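PDB 1O1Z: glycerophosphodiester phosphodiesterase from Thermotoga maritima, which belongs to the glycerophosphodiester phosphodiesterase family, whose fold is a TIM barrel: a closed ring of largely parallel strands surrounded by helices. Local coordinates for residues G17-S22 with L26-E31; Q180-E185 with R213-E218; L138-F143 with Y148-D153; S132-D137 with E154-S159. All coordinates share one frame; numbering follows the deposited sequence. Where two conformers were deposited one is given.

Contact 1 (G17-S22 with L26-E31); sequences GHRGYS and LENTLE
Arg19 and Asn28 meet where the loop leaving strand 14-18 of the TIM barrel folds back on itself before helix 30-38, in the first beta-alpha-beta unit. The backbone tie is nearly straight: Asn28 N donates to Arg19 O over 2.8 Å, with 175° at the hydrogen. Around it the Arg19 side chain runs alongside Glu27, both pointing the same way, and NH1 reaches Glu27 OE2 at 3.1 Å in a salt bridge whose individual hydrogen bonds are weak. The firmer partner of that carboxylate is Arg66, which joins OE1 from helix 65-68. Asn28 crosses the aliphatic part of Arg19, its OD1 3.5 Å from Arg19 CB. This oxygen is buried without a polar partner in the model, whereas ND2 is used by Asp47. The methylenes of a long arginine suit this place, since they cover the Asn28 amide while the extended chain carries the guanidinium on to the Glu27 carboxylate; on its other side Arg19 CG lies over a face of the His18 ring.

Two type II turns set up the approach, Gly17 to Gly20 and Leu26 to Thr29. Arg19 and Asn28 each occupy the third position with positive phi, a conformation asparagine tolerates well. At Gly20 the backbone angles would jam a CB against the carbonyl oxygen of Arg19. Thr29 is the N-cap of helix 30-38, binding Ala32 N. A water bridges Ser22 O and, weakly, Glu27 N, while Ser22 OG donates to His18 O over 2.7 Å, almost in line with the carbonyl bond.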
loop_
_atom_site.group_PDB
_atom_site.type_symbol
_atom_site.label_atom_id
_atom_site.label_comp_id
_atom_site.label_asym_id
_atom_site.label_seq_id
_atom_site.Cartn_x
_atom_site.Cartn_y
_atom_site.Cartn_z
ATOM N N GLY A 17 -8.494 -1.010 -0.122
ATOM C CA GLY A 17 -8.519 -2.457 0.012
ATOM C C GLY A 17 -7.121 -3.027 0.005
ATOM O O GLY A 17 -6.403 -2.900 -0.982
ATOM N N HIS A 18 -6.729 -3.656 1.109
ATOM C CA HIS A 18 -5.422 -4.267 1.294
ATOM C C HIS A 18 -5.269 -5.491 0.403
ATOM O O HIS A 18 -5.932 -6.511 0.621
ATOM C CB HIS A 18 -5.280 -4.677 2.759
ATOM C CG HIS A 18 -3.967 -5.285 3.089
ATOM N ND1 HIS A 18 -3.853 -6.517 3.686
ATOM C CD2 HIS A 18 -2.704 -4.845 2.879
ATOM C CE1 HIS A 18 -2.571 -6.803 3.857
ATOM N NE2 HIS A 18 -1.849 -5.815 3.368
ATOM N N ARG A 19 -4.434 -5.363 -0.630
ATOM C CA ARG A 19 -4.351 -6.396 -1.669
ATOM C C ARG A 19 -5.705 -6.603 -2.354
ATOM O O ARG A 19 -6.067 -7.701 -2.783
ATOM C CB ARG A 19 -3.777 -7.687 -1.092
ATOM C CG ARG A 19 -2.580 -7.497 -0.220
ATOM C CD ARG A 19 -1.923 -8.781 0.238
ATOM N NE ARG A 19 -0.971 -8.505 1.298
ATOM C CZ ARG A 19 -0.485 -9.398 2.138
ATOM N NH1 ARG A 19 -0.809 -10.674 2.043
ATOM N NH2 ARG A 19 0.330 -9.004 3.109
ATOM N N GLY A 20 -6.451 -5.515 -2.496
ATOM C CA GLY A 20 -7.826 -5.558 -2.969
ATOM C C GLY A 20 -8.796 -5.913 -1.849
ATOM O O GLY A 20 -8.498 -5.686 -0.682
ATOM N N TYR A 21 -9.957 -6.464 -2.208
ATOM C CA TYR A 21 -10.937 -6.907 -1.224
ATOM C C TYR A 21 -10.526 -8.314 -0.818
ATOM O O TYR A 21 -11.158 -9.306 -1.182
ATOM C CB TYR A 21 -12.345 -6.884 -1.806
ATOM C CG TYR A 21 -13.476 -6.966 -0.800
ATOM C CD1 TYR A 21 -13.251 -7.336 0.528
ATOM C CD2 TYR A 21 -14.763 -6.684 -1.183
ATOM C CE1 TYR A 21 -14.268 -7.405 1.436
ATOM C CE2 TYR A 21 -15.800 -6.751 -0.281
ATOM C CZ TYR A 21 -15.554 -7.105 1.025
ATOM O OH TYR A 21 -16.598 -7.160 1.930
ATOM N N SER A 22 -9.452 -8.386 -0.039
ATOM C CA SER A 22 -8.775 -9.662 0.179
ATOM C C SER A 22 -9.462 -10.545 1.223
ATOM O O SER A 22 -9.129 -11.699 1.329
ATOM C CB SER A 22 -7.308 -9.414 0.521
ATOM O OG SER A 22 -7.192 -8.642 1.700
ATOM N N LEU A 26 -9.240 -13.560 -3.706
ATOM C CA LEU A 26 -7.821 -13.867 -3.590
ATOM C C LEU A 26 -6.960 -12.600 -3.699
ATOM O O LEU A 26 -7.040 -11.835 -4.673
ATOM C CB LEU A 26 -7.408 -14.888 -4.644
ATOM C CG LEU A 26 -5.929 -15.296 -4.630
ATOM C CD1 LEU A 26 -5.565 -15.979 -3.329
ATOM C CD2 LEU A 26 -5.573 -16.173 -5.839
ATOM N N GLU A 27 -6.120 -12.391 -2.683
ATOM C CA GLU A 27 -5.307 -11.204 -2.570
ATOM C C GLU A 27 -4.524 -10.900 -3.835
ATOM O O GLU A 27 -3.967 -11.787 -4.499
ATOM C CB GLU A 27 -4.319 -11.324 -1.428
ATOM C CG GLU A 27 -3.416 -12.530 -1.524
ATOM C CD GLU A 27 -2.347 -12.485 -0.470
ATOM O OE1 GLU A 27 -2.683 -12.891 0.657
ATOM O OE2 GLU A 27 -1.212 -12.040 -0.763
ATOM N N ASN A 28 -4.457 -9.619 -4.132
ATOM C CA ASN A 28 -3.591 -9.104 -5.191
ATOM C C ASN A 28 -3.958 -9.566 -6.611
ATOM O O ASN A 28 -3.142 -9.458 -7.530
ATOM C CB ASN A 28 -2.107 -9.324 -4.861
ATOM C CG ASN A 28 -1.518 -8.224 -4.014
ATOM O OD1 ASN A 28 -1.971 -7.072 -4.050
ATOM N ND2 ASN A 28 -0.517 -8.576 -3.217
ATOM N N THR A 29 -5.189 -10.038 -6.793
ATOM C CA THR A 29 -5.693 -10.386 -8.130
ATOM C C THR A 29 -6.558 -9.292 -8.700
ATOM O O THR A 29 -7.110 -8.463 -7.958
ATOM C CB THR A 29 -6.540 -11.672 -8.110
ATOM O OG1 THR A 29 -7.701 -11.505 -7.257
ATOM C CG2 THR A 29 -5.741 -12.853 -7.574
ATOM N N LEU A 30 -6.755 -9.312 -10.019
ATOM C CA LEU A 30 -7.601 -8.297 -10.634
ATOM C C LEU A 30 -9.000 -8.356 -10.052
ATOM O O LEU A 30 -9.613 -7.324 -9.827
ATOM C CB LEU A 30 -7.675 -8.435 -12.160
ATOM C CG LEU A 30 -6.413 -8.144 -12.944
ATOM C CD1 LEU A 30 -6.645 -8.443 -14.418
ATOM C CD2 LEU A 30 -5.992 -6.693 -12.743
ATOM N N GLU A 31 -9.519 -9.563 -9.824
ATOM C CA GLU A 31 -10.820 -9.718 -9.223
ATOM C C GLU A 31 -10.879 -9.022 -7.872
ATOM O O GLU A 31 -11.808 -8.265 -7.606
ATOM C CB GLU A 31 -11.183 -11.198 -9.077
ATOM C CG GLU A 31 -12.529 -11.425 -8.413
ATOM C CD GLU A 31 -12.828 -12.893 -8.195
ATOM O OE1 GLU A 31 -11.932 -13.625 -7.727
ATOM O OE2 GLU A 31 -13.972 -13.300 -8.459
HETATM O O HOH W 1 -7.005 -13.338 0.037
#

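Contact 2 (Q180-E185 with R213-E218); sequences QAFELE and RKIRRE
Phe182, in a 3-10 turn, and Ile215, on helix 209-215, bring their CA atoms to 7.3 Å, the nearest backbone approach between 180-185 and 213-218. Both CB atoms point across the gap, and the two side chains cross at about a right angle. The isoleucine comes in over one face of the phenyl ring: its CG2 touches Phe182 CB at 3.7 Å, and its CD1 reaches ring atom CD2 of Phe182 at 4.1 Å. CG1 is wedged between the backbone N and the carbonyl carbon (chi1 70°), so that both methyl groups of the beta-branched residue meet the phenylalanine.

Farther along the ring, Glu218 CB meets Phe182 CE1 at 3.6 Å. Only the carbon stem of Glu218 serves here, because the chain bends at chi2 (-64°) and carries the carboxylate away to a salt bridge with Arg192. Glu218 is itself placed by its backbone N, which donates to Ile215 O.

The contact is plain packing on the outside of the barrel. Val203 of strand 200-204 touches both Phe182 and Ile215, and Leu191 of helix 185-196 adds to the cover of the ring, so Phe182 joins the loop after strand 174-178 to two helices and a strand.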
loop_
_atom_site.group_PDB
_atom_site.type_symbol
_atom_site.label_atom_id
_atom_site.label_comp_id
_atom_site.label_asym_id
_atom_site.label_seq_id
_atom_site.Cartn_x
_atom_site.Cartn_y
_atom_site.Cartn_z
ATOM N N GLN A 180 -1.477 -0.122 15.971
ATOM C CA GLN A 180 -0.979 -0.277 17.321
ATOM C C GLN A 180 -0.171 0.935 17.795
ATOM O O GLN A 180 0.007 1.123 19.006
ATOM C CB GLN A 180 -0.144 -1.552 17.431
ATOM C CG GLN A 180 -0.953 -2.846 17.197
ATOM C CD GLN A 180 -0.935 -3.349 15.767
ATOM O OE1 GLN A 180 -0.627 -2.610 14.827
ATOM N NE2 GLN A 180 -1.269 -4.634 15.594
ATOM N N ALA A 181 0.289 1.761 16.854
ATOM C CA ALA A 181 0.990 3.003 17.206
ATOM C C ALA A 181 0.142 3.920 18.080
ATOM O O ALA A 181 0.663 4.631 18.926
ATOM C CB ALA A 181 1.445 3.754 15.965
ATOM N N PHE A 182 -1.180 3.864 17.918
ATOM C CA PHE A 182 -2.096 4.730 18.650
ATOM C C PHE A 182 -2.325 4.368 20.123
ATOM O O PHE A 182 -3.035 5.075 20.831
ATOM C CB PHE A 182 -3.420 4.835 17.877
ATOM C CG PHE A 182 -3.280 5.556 16.595
ATOM C CD1 PHE A 182 -3.405 6.940 16.544
ATOM C CD2 PHE A 182 -2.963 4.869 15.444
ATOM C CE1 PHE A 182 -3.237 7.612 15.343
ATOM C CE2 PHE A 182 -2.794 5.533 14.249
ATOM C CZ PHE A 182 -2.926 6.902 14.198
ATOM N N GLU A 183 -1.687 3.295 20.578
ATOM C CA GLU A 183 -1.711 2.881 21.977
ATOM C C GLU A 183 -0.835 3.755 22.888
ATOM O O GLU A 183 -1.018 3.742 24.097
ATOM C CB GLU A 183 -1.267 1.412 22.091
ATOM C CG GLU A 183 -2.188 0.432 21.365
ATOM C CD GLU A 183 -1.614 -0.982 21.271
ATOM O OE1 GLU A 183 -0.521 -1.241 21.826
ATOM O OE2 GLU A 183 -2.251 -1.844 20.627
ATOM N N LEU A 184 0.101 4.501 22.302
ATOM C CA LEU A 184 1.034 5.346 23.073
ATOM C C LEU A 184 0.679 6.813 22.874
ATOM O O LEU A 184 0.627 7.292 21.746
ATOM C CB LEU A 184 2.472 5.109 22.610
ATOM C CG LEU A 184 3.080 3.747 22.974
ATOM C CD1 LEU A 184 4.479 3.589 22.344
ATOM C CD2 LEU A 184 3.141 3.551 24.468
ATOM N N GLU A 185 0.454 7.521 23.977
ATOM C CA GLU A 185 0.030 8.914 23.907
ATOM C C GLU A 185 1.068 9.805 23.222
ATOM O O GLU A 185 0.698 10.718 22.491
ATOM C CB GLU A 185 -0.363 9.461 25.286
ATOM C CG GLU A 185 -1.667 8.884 25.845
ATOM C CD GLU A 185 -2.371 9.830 26.809
ATOM O OE1 GLU A 185 -1.955 9.921 27.982
ATOM O OE2 GLU A 185 -3.356 10.480 26.394
ATOM N N ARG A 213 -13.067 2.947 15.268
ATOM C CA ARG A 213 -13.862 4.027 15.841
ATOM C C ARG A 213 -13.049 4.858 16.829
ATOM O O ARG A 213 -13.189 6.083 16.881
ATOM C CB ARG A 213 -15.092 3.452 16.550
ATOM C CG ARG A 213 -16.028 4.463 17.210
ATOM C CD ARG A 213 -17.117 3.784 18.030
ATOM N NE ARG A 213 -18.217 4.672 18.423
ATOM C CZ ARG A 213 -18.515 5.044 19.671
ATOM N NH1 ARG A 213 -17.803 4.618 20.715
ATOM N NH2 ARG A 213 -19.556 5.850 19.884
ATOM N N LYS A 214 -12.212 4.188 17.618
ATOM C CA LYS A 214 -11.407 4.858 18.624
ATOM C C LYS A 214 -10.387 5.805 18.001
ATOM O O LYS A 214 -10.093 6.853 18.573
ATOM C CB LYS A 214 -10.690 3.835 19.501
ATOM C CG LYS A 214 -11.597 3.061 20.407
ATOM C CD LYS A 214 -10.830 1.991 21.162
ATOM N N ILE A 215 -9.866 5.459 16.827
ATOM C CA ILE A 215 -8.771 6.239 16.244
ATOM C C ILE A 215 -9.152 7.079 15.036
ATOM O O ILE A 215 -8.316 7.831 14.522
ATOM C CB ILE A 215 -7.551 5.356 15.878
ATOM C CG1 ILE A 215 -7.852 4.446 14.670
ATOM C CG2 ILE A 215 -7.031 4.624 17.106
ATOM C CD1 ILE A 215 -6.631 3.685 14.143
ATOM N N ARG A 216 -10.384 6.991 14.547
ATOM C CA ARG A 216 -10.627 7.544 13.220
ATOM C C ARG A 216 -10.544 9.062 13.121
ATOM O O ARG A 216 -10.251 9.564 12.047
ATOM C CB ARG A 216 -11.900 7.034 12.586
ATOM C CG ARG A 216 -13.086 7.295 13.355
ATOM C CD ARG A 216 -14.316 6.769 12.642
ATOM N NE ARG A 216 -14.502 7.457 11.362
ATOM C CZ ARG A 216 -15.340 7.051 10.415
ATOM N NH1 ARG A 216 -16.067 5.957 10.593
ATOM N NH2 ARG A 216 -15.463 7.743 9.294
ATOM N N ARG A 217 -10.704 9.762 14.240
ATOM C CA ARG A 217 -10.502 11.197 14.276
ATOM C C ARG A 217 -9.045 11.582 14.041
ATOM O O ARG A 217 -8.762 12.741 13.728
ATOM C CB ARG A 217 -10.958 11.778 15.620
ATOM N N GLU A 218 -8.134 10.615 14.203
ATOM C CA GLU A 218 -6.687 10.846 14.104
ATOM C C GLU A 218 -6.093 10.522 12.745
ATOM O O GLU A 218 -4.900 10.739 12.528
ATOM C CB GLU A 218 -5.956 9.971 15.124
ATOM C CG GLU A 218 -6.439 10.119 16.559
ATOM C CD GLU A 218 -6.193 11.503 17.101
ATOM O OE1 GLU A 218 -5.095 12.044 16.875
ATOM O OE2 GLU A 218 -7.100 12.076 17.753
#

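Contact 3 (L138-F143 with Y148-D153); sequences LLDEKF and YGYLID
The Tyr148 ring has Leu139 CB over one face, 3.9 Å from the centroid and 20° off the normal, a CH-pi contact, while Phe143 O lies at its edge near the ring plane. Phe143 CB also touches the ring, 3.7 Å from Tyr148 CD2. Tyr150 is met at its edge instead, by Leu139 CD1 and Asp140 OD1. Leucine fits between them: its CB serves one tyrosine, and its CD1 passes on to Gly149 O (3.4 Å) and to Tyr150 CD1 (3.9 Å).

This is the helix-on-strand packing of a beta-alpha-beta unit in the barrel. Helix 136-142 lies back over strand 148-151, the short segments running nearly antiparallel at 157°, with axes 9.3 Å apart. Both tyrosines are on the helix side of the strand, whereas a CB on the intervening Gly149 would point away from it.

Asp140 gathers both hydroxyls on one oxygen. Tyr150 OH donates to OD1 over 2.6 Å along the syn lone pair, which orients that hydroxyl. Tyr148 OH is held only weakly by the same OD1 and has a stronger partner in Lys144 NZ. Asp140 OD2 is left for a salt bridge with Arg166 of helix 160-170. Two phenol donors and a guanidinium around one carboxylate probably stabilise its ionised form beside otherwise apolar packing.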
loop_
_atom_site.group_PDB
_atom_site.type_symbol
_atom_site.label_atom_id
_atom_site.label_comp_id
_atom_site.label_asym_id
_atom_site.label_seq_id
_atom_site.Cartn_x
_atom_site.Cartn_y
_atom_site.Cartn_z
ATOM N N LEU A 138 15.110 4.586 0.000
ATOM C CA LEU A 138 14.739 4.397 -1.403
ATOM C C LEU A 138 13.759 5.479 -1.838
ATOM O O LEU A 138 13.905 6.078 -2.908
ATOM C CB LEU A 138 14.134 3.014 -1.615
ATOM C CG LEU A 138 13.461 2.780 -2.969
ATOM C CD1 LEU A 138 14.494 2.855 -4.070
ATOM C CD2 LEU A 138 12.727 1.451 -2.945
ATOM N N LEU A 139 12.770 5.730 -0.988
ATOM C CA LEU A 139 11.745 6.729 -1.326
ATOM C C LEU A 139 12.389 8.102 -1.419
ATOM O O LEU A 139 12.162 8.845 -2.378
ATOM C CB LEU A 139 10.619 6.721 -0.293
ATOM C CG LEU A 139 9.839 5.400 -0.245
ATOM C CD1 LEU A 139 8.884 5.397 0.956
ATOM C CD2 LEU A 139 9.098 5.146 -1.540
ATOM N N ASP A 140 13.191 8.450 -0.422
ATOM C CA ASP A 140 13.817 9.777 -0.407
ATOM C C ASP A 140 14.785 9.987 -1.566
ATOM O O ASP A 140 14.958 11.125 -2.022
ATOM C CB ASP A 140 14.558 10.034 0.883
ATOM C CG ASP A 140 13.667 10.083 2.101
ATOM O OD1 ASP A 140 12.464 10.377 2.000
ATOM O OD2 ASP A 140 14.176 9.929 3.233
ATOM N N GLU A 141 15.456 8.915 -2.012
ATOM C CA GLU A 141 16.427 9.016 -3.082
ATOM C C GLU A 141 15.824 9.009 -4.477
ATOM O O GLU A 141 16.322 9.705 -5.373
ATOM C CB GLU A 141 17.443 7.875 -2.947
ATOM C CG GLU A 141 18.311 7.998 -1.719
ATOM C CD GLU A 141 19.052 6.722 -1.349
ATOM O OE1 GLU A 141 19.089 5.791 -2.192
ATOM O OE2 GLU A 141 19.607 6.647 -0.223
ATOM N N LYS A 142 14.796 8.202 -4.687
ATOM C CA LYS A 142 14.301 7.939 -6.049
ATOM C C LYS A 142 12.896 8.425 -6.322
ATOM O O LYS A 142 12.497 8.503 -7.497
ATOM C CB LYS A 142 14.373 6.442 -6.371
ATOM C CG LYS A 142 15.793 5.937 -6.510
ATOM C CD LYS A 142 15.865 4.512 -7.053
ATOM C CE LYS A 142 15.662 4.447 -8.538
ATOM N NZ LYS A 142 16.939 4.698 -9.279
ATOM N N PHE A 143 12.133 8.762 -5.282
ATOM C CA PHE A 143 10.702 9.079 -5.456
ATOM C C PHE A 143 10.369 10.549 -5.225
ATOM O O PHE A 143 9.208 10.913 -5.117
ATOM C CB PHE A 143 9.864 8.129 -4.600
ATOM C CG PHE A 143 9.813 6.720 -5.146
ATOM C CD1 PHE A 143 10.877 5.849 -4.970
ATOM C CD2 PHE A 143 8.723 6.286 -5.882
ATOM C CE1 PHE A 143 10.842 4.580 -5.507
ATOM C CE2 PHE A 143 8.691 5.008 -6.430
ATOM C CZ PHE A 143 9.739 4.145 -6.222
ATOM N N TYR A 148 4.717 9.914 -1.932
ATOM C CA TYR A 148 5.154 8.728 -1.267
ATOM C C TYR A 148 4.869 8.772 0.189
ATOM O O TYR A 148 4.705 9.840 0.789
ATOM C CB TYR A 148 6.604 8.402 -1.532
ATOM C CG TYR A 148 7.658 9.350 -1.038
ATOM C CD1 TYR A 148 8.091 9.333 0.295
ATOM C CD2 TYR A 148 8.347 10.151 -1.930
ATOM C CE1 TYR A 148 9.142 10.159 0.718
ATOM C CE2 TYR A 148 9.413 10.942 -1.527
ATOM C CZ TYR A 148 9.807 10.939 -0.189
ATOM O OH TYR A 148 10.872 11.729 0.170
ATOM N N GLY A 149 4.791 7.550 0.718
ATOM C CA GLY A 149 4.460 7.326 2.079
ATOM C C GLY A 149 5.444 6.373 2.718
ATOM O O GLY A 149 5.766 5.298 2.197
ATOM N N TYR A 150 5.918 6.768 3.882
ATOM C CA TYR A 150 6.790 5.904 4.651
ATOM C C TYR A 150 5.960 4.831 5.340
ATOM O O TYR A 150 5.051 5.162 6.087
ATOM C CB TYR A 150 7.476 6.704 5.743
ATOM C CG TYR A 150 8.476 7.763 5.316
ATOM C CD1 TYR A 150 9.203 7.669 4.128
ATOM C CD2 TYR A 150 8.761 8.815 6.177
ATOM C CE1 TYR A 150 10.200 8.612 3.828
ATOM C CE2 TYR A 150 9.716 9.745 5.874
ATOM C CZ TYR A 150 10.402 9.657 4.694
ATOM O OH TYR A 150 11.364 10.618 4.393
ATOM N N LEU A 151 6.322 3.557 5.167
ATOM C CA LEU A 151 5.769 2.481 5.970
ATOM C C LEU A 151 6.646 2.344 7.177
ATOM O O LEU A 151 7.857 2.197 7.039
ATOM C CB LEU A 151 5.728 1.170 5.190
ATOM C CG LEU A 151 4.522 1.067 4.281
ATOM C CD1 LEU A 151 4.740 0.079 3.125
ATOM C CD2 LEU A 151 3.336 0.611 5.146
ATOM N N ILE A 152 6.035 2.349 8.349
ATOM C CA ILE A 152 6.777 2.319 9.599
ATOM C C ILE A 152 6.685 0.958 10.266
ATOM O O ILE A 152 5.591 0.423 10.417
ATOM C CB ILE A 152 6.219 3.430 10.515
ATOM C CG1 ILE A 152 6.269 4.808 9.833
ATOM C CG2 ILE A 152 6.938 3.418 11.848
ATOM C CD1 ILE A 152 5.516 5.880 10.589
ATOM N N ASP A 153 7.835 0.406 10.649
ATOM C CA ASP A 153 7.889 -0.831 11.429
ATOM C C ASP A 153 8.685 -0.558 12.707
ATOM O O ASP A 153 9.010 0.603 13.003
ATOM C CB ASP A 153 8.417 -2.017 10.584
ATOM C CG ASP A 153 9.886 -1.884 10.170
ATOM O OD1 ASP A 153 10.655 -1.172 10.839
ATOM O OD2 ASP A 153 10.366 -2.490 9.182
#

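Contact 4 (S132-D137 with E154-S159); sequences SSFDLD and EENYGS
Asn156 supplies the hydrogen bond that crosses this contact: its ND2 donates to Phe134 O over 2.9 Å, with 166° at the hydrogen. The bond lies in the carbonyl plane, arrives on a lone pair of Phe134 O, and falls almost in the plane of the Asn156 amide as well. The same ND2 also gives a hydrogen bond to Leu151 O, so one amide nitrogen ties together two backbone carbonyls, a task for which asparagine is well shaped. Its CG stands between the backbone N and the carbonyl carbon (chi1 70°), which swings the amide in toward the loop.

Packing surrounds that nitrogen. The Phe134 ring presents an edge to it, with CD1 3.9 Å from Asn156 ND2, and Leu136 crosses the amide at about a right angle, its CD2 also 3.9 Å from Asn156 ND2.

In the barrel these are neighbouring beta-alpha loops, the one leading from strand 129-133 into helix 136-142 and the one between strand 148-151 and helix 160-170.

Turns and caps shape both loops. Ser133 OG accepts from Asp135 N at 2.9 Å, an ST turn, and Asp135 then N-caps helix 136-142 by binding Leu138 N. Across from it, Asp153 OD1 takes the backbone N of both Glu155 and Asn156. A type I turn from Glu155 to Gly158 follows, closed by Gly158 N to Glu155 O at 3.1 Å; Ser159 N-caps the next helix through Asn162 N.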
loop_
_atom_site.group_PDB
_atom_site.type_symbol
_atom_site.label_atom_id
_atom_site.label_comp_id
_atom_site.label_asym_id
_atom_site.label_seq_id
_atom_site.Cartn_x
_atom_site.Cartn_y
_atom_site.Cartn_z
ATOM N N SER A 132 4.772 3.500 -1.592
ATOM C CA SER A 132 5.192 3.315 -0.233
ATOM C C SER A 132 6.210 2.197 -0.155
ATOM O O SER A 132 6.382 1.390 -1.081
ATOM C CB SER A 132 4.008 3.024 0.688
ATOM O OG SER A 132 3.288 1.873 0.259
ATOM N N SER A 133 6.932 2.190 0.955
ATOM C CA SER A 133 7.960 1.193 1.200
ATOM C C SER A 133 8.416 1.297 2.640
ATOM O O SER A 133 8.380 2.373 3.255
ATOM C CB SER A 133 9.162 1.391 0.268
ATOM O OG SER A 133 10.151 0.380 0.466
ATOM N N PHE A 134 8.888 0.170 3.195
ATOM C CA PHE A 134 9.603 0.211 4.458
ATOM C C PHE A 134 11.069 0.699 4.285
ATOM O O PHE A 134 11.755 0.999 5.260
ATOM C CB PHE A 134 9.595 -1.199 5.104
ATOM C CG PHE A 134 8.245 -1.635 5.631
ATOM C CD1 PHE A 134 7.827 -1.236 6.889
ATOM C CD2 PHE A 134 7.398 -2.404 4.867
ATOM C CE1 PHE A 134 6.588 -1.644 7.394
ATOM C CE2 PHE A 134 6.148 -2.786 5.353
ATOM C CZ PHE A 134 5.754 -2.382 6.625
ATOM N N ASP A 135 11.512 0.780 3.019
ATOM C CA ASP A 135 12.843 1.278 2.646
ATOM C C ASP A 135 12.766 2.795 2.467
ATOM O O ASP A 135 12.502 3.314 1.382
ATOM C CB ASP A 135 13.253 0.573 1.364
ATOM C CG ASP A 135 14.683 0.778 0.971
ATOM O OD1 ASP A 135 15.353 1.735 1.455
ATOM O OD2 ASP A 135 15.219 -0.023 0.126
ATOM N N LEU A 136 12.931 3.501 3.576
ATOM C CA LEU A 136 12.680 4.928 3.580
ATOM C C LEU A 136 13.716 5.664 2.715
ATOM O O LEU A 136 13.382 6.634 2.040
ATOM C CB LEU A 136 12.655 5.469 5.009
ATOM C CG LEU A 136 11.705 4.700 5.936
ATOM C CD1 LEU A 136 11.666 5.465 7.253
ATOM C CD2 LEU A 136 10.331 4.519 5.364
ATOM N N ASP A 137 14.959 5.198 2.724
ATOM C CA ASP A 137 15.999 5.824 1.901
ATOM C C ASP A 137 15.651 5.715 0.425
ATOM O O ASP A 137 15.916 6.630 -0.342
ATOM C CB ASP A 137 17.367 5.216 2.113
ATOM C CG ASP A 137 17.942 5.435 3.494
ATOM O OD1 ASP A 137 17.388 6.201 4.326
ATOM O OD2 ASP A 137 19.020 4.866 3.809
ATOM N N GLU A 154 9.000 -1.603 13.470
ATOM C CA GLU A 154 9.581 -1.405 14.796
ATOM C C GLU A 154 10.987 -0.801 14.749
ATOM O O GLU A 154 11.414 -0.132 15.699
ATOM C CB GLU A 154 9.616 -2.723 15.582
ATOM N N GLU A 155 11.699 -1.051 13.655
ATOM C CA GLU A 155 13.107 -0.707 13.547
ATOM C C GLU A 155 13.425 0.460 12.608
ATOM O O GLU A 155 14.327 1.244 12.887
ATOM C CB GLU A 155 13.883 -1.944 13.079
ATOM C CG GLU A 155 13.827 -3.114 14.050
ATOM N N ASN A 156 12.700 0.583 11.497
ATOM C CA ASN A 156 13.205 1.373 10.386
ATOM C C ASN A 156 13.286 2.878 10.653
ATOM O O ASN A 156 14.122 3.559 10.065
ATOM C CB ASN A 156 12.473 1.041 9.064
ATOM C CG ASN A 156 11.026 1.522 9.017
ATOM O OD1 ASN A 156 10.410 1.854 10.041
ATOM N ND2 ASN A 156 10.471 1.507 7.829
ATOM N N TYR A 157 12.468 3.375 11.569
ATOM C CA TYR A 157 12.399 4.822 11.844
ATOM C C TYR A 157 13.544 5.302 12.751
ATOM O O TYR A 157 13.691 6.516 12.981
ATOM C CB TYR A 157 11.021 5.203 12.433
ATOM C CG TYR A 157 10.690 4.625 13.779
ATOM C CD1 TYR A 157 10.904 5.357 14.940
ATOM C CD2 TYR A 157 10.161 3.345 13.897
ATOM C CE1 TYR A 157 10.604 4.835 16.175
ATOM C CE2 TYR A 157 9.867 2.805 15.129
ATOM C CZ TYR A 157 10.083 3.564 16.271
ATOM O OH TYR A 157 9.792 3.039 17.509
ATOM N N GLY A 158 14.346 4.357 13.246
ATOM C CA GLY A 158 15.425 4.649 14.171
ATOM C C GLY A 158 14.825 5.104 15.498
ATOM O O GLY A 158 14.044 4.391 16.102
ATOM N N SER A 159 15.144 6.315 15.911
ATOM C CA SER A 159 14.528 6.887 17.113
ATOM C C SER A 159 13.365 7.777 16.693
ATOM O O SER A 159 13.343 8.244 15.547
ATOM C CB SER A 159 15.546 7.703 17.835
ATOM O OG SER A 159 15.880 8.891 17.151
#

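Contacts 3 and 4 form one neighbourhood, with centres 8 Å apart. Contact 3 is nested within the loop that contact 4 closes, both use helix 136-142, and their strands 129-133 and 148-151 pair side by side, Leu151 N lying 3.0 Å from Ser133 O. Contact 1 reaches the same sheet from across the chain's centre, its own centre about 23 Å from that of contact 3 and 25 Å from that of contact 4. Contact 2 is a separate outer packing site, its centre at least 20 Å from the other three. The bound sodium ion, at Ser123 and Arg126, is about 10 Å from the side chain of Phe143 in contact 3.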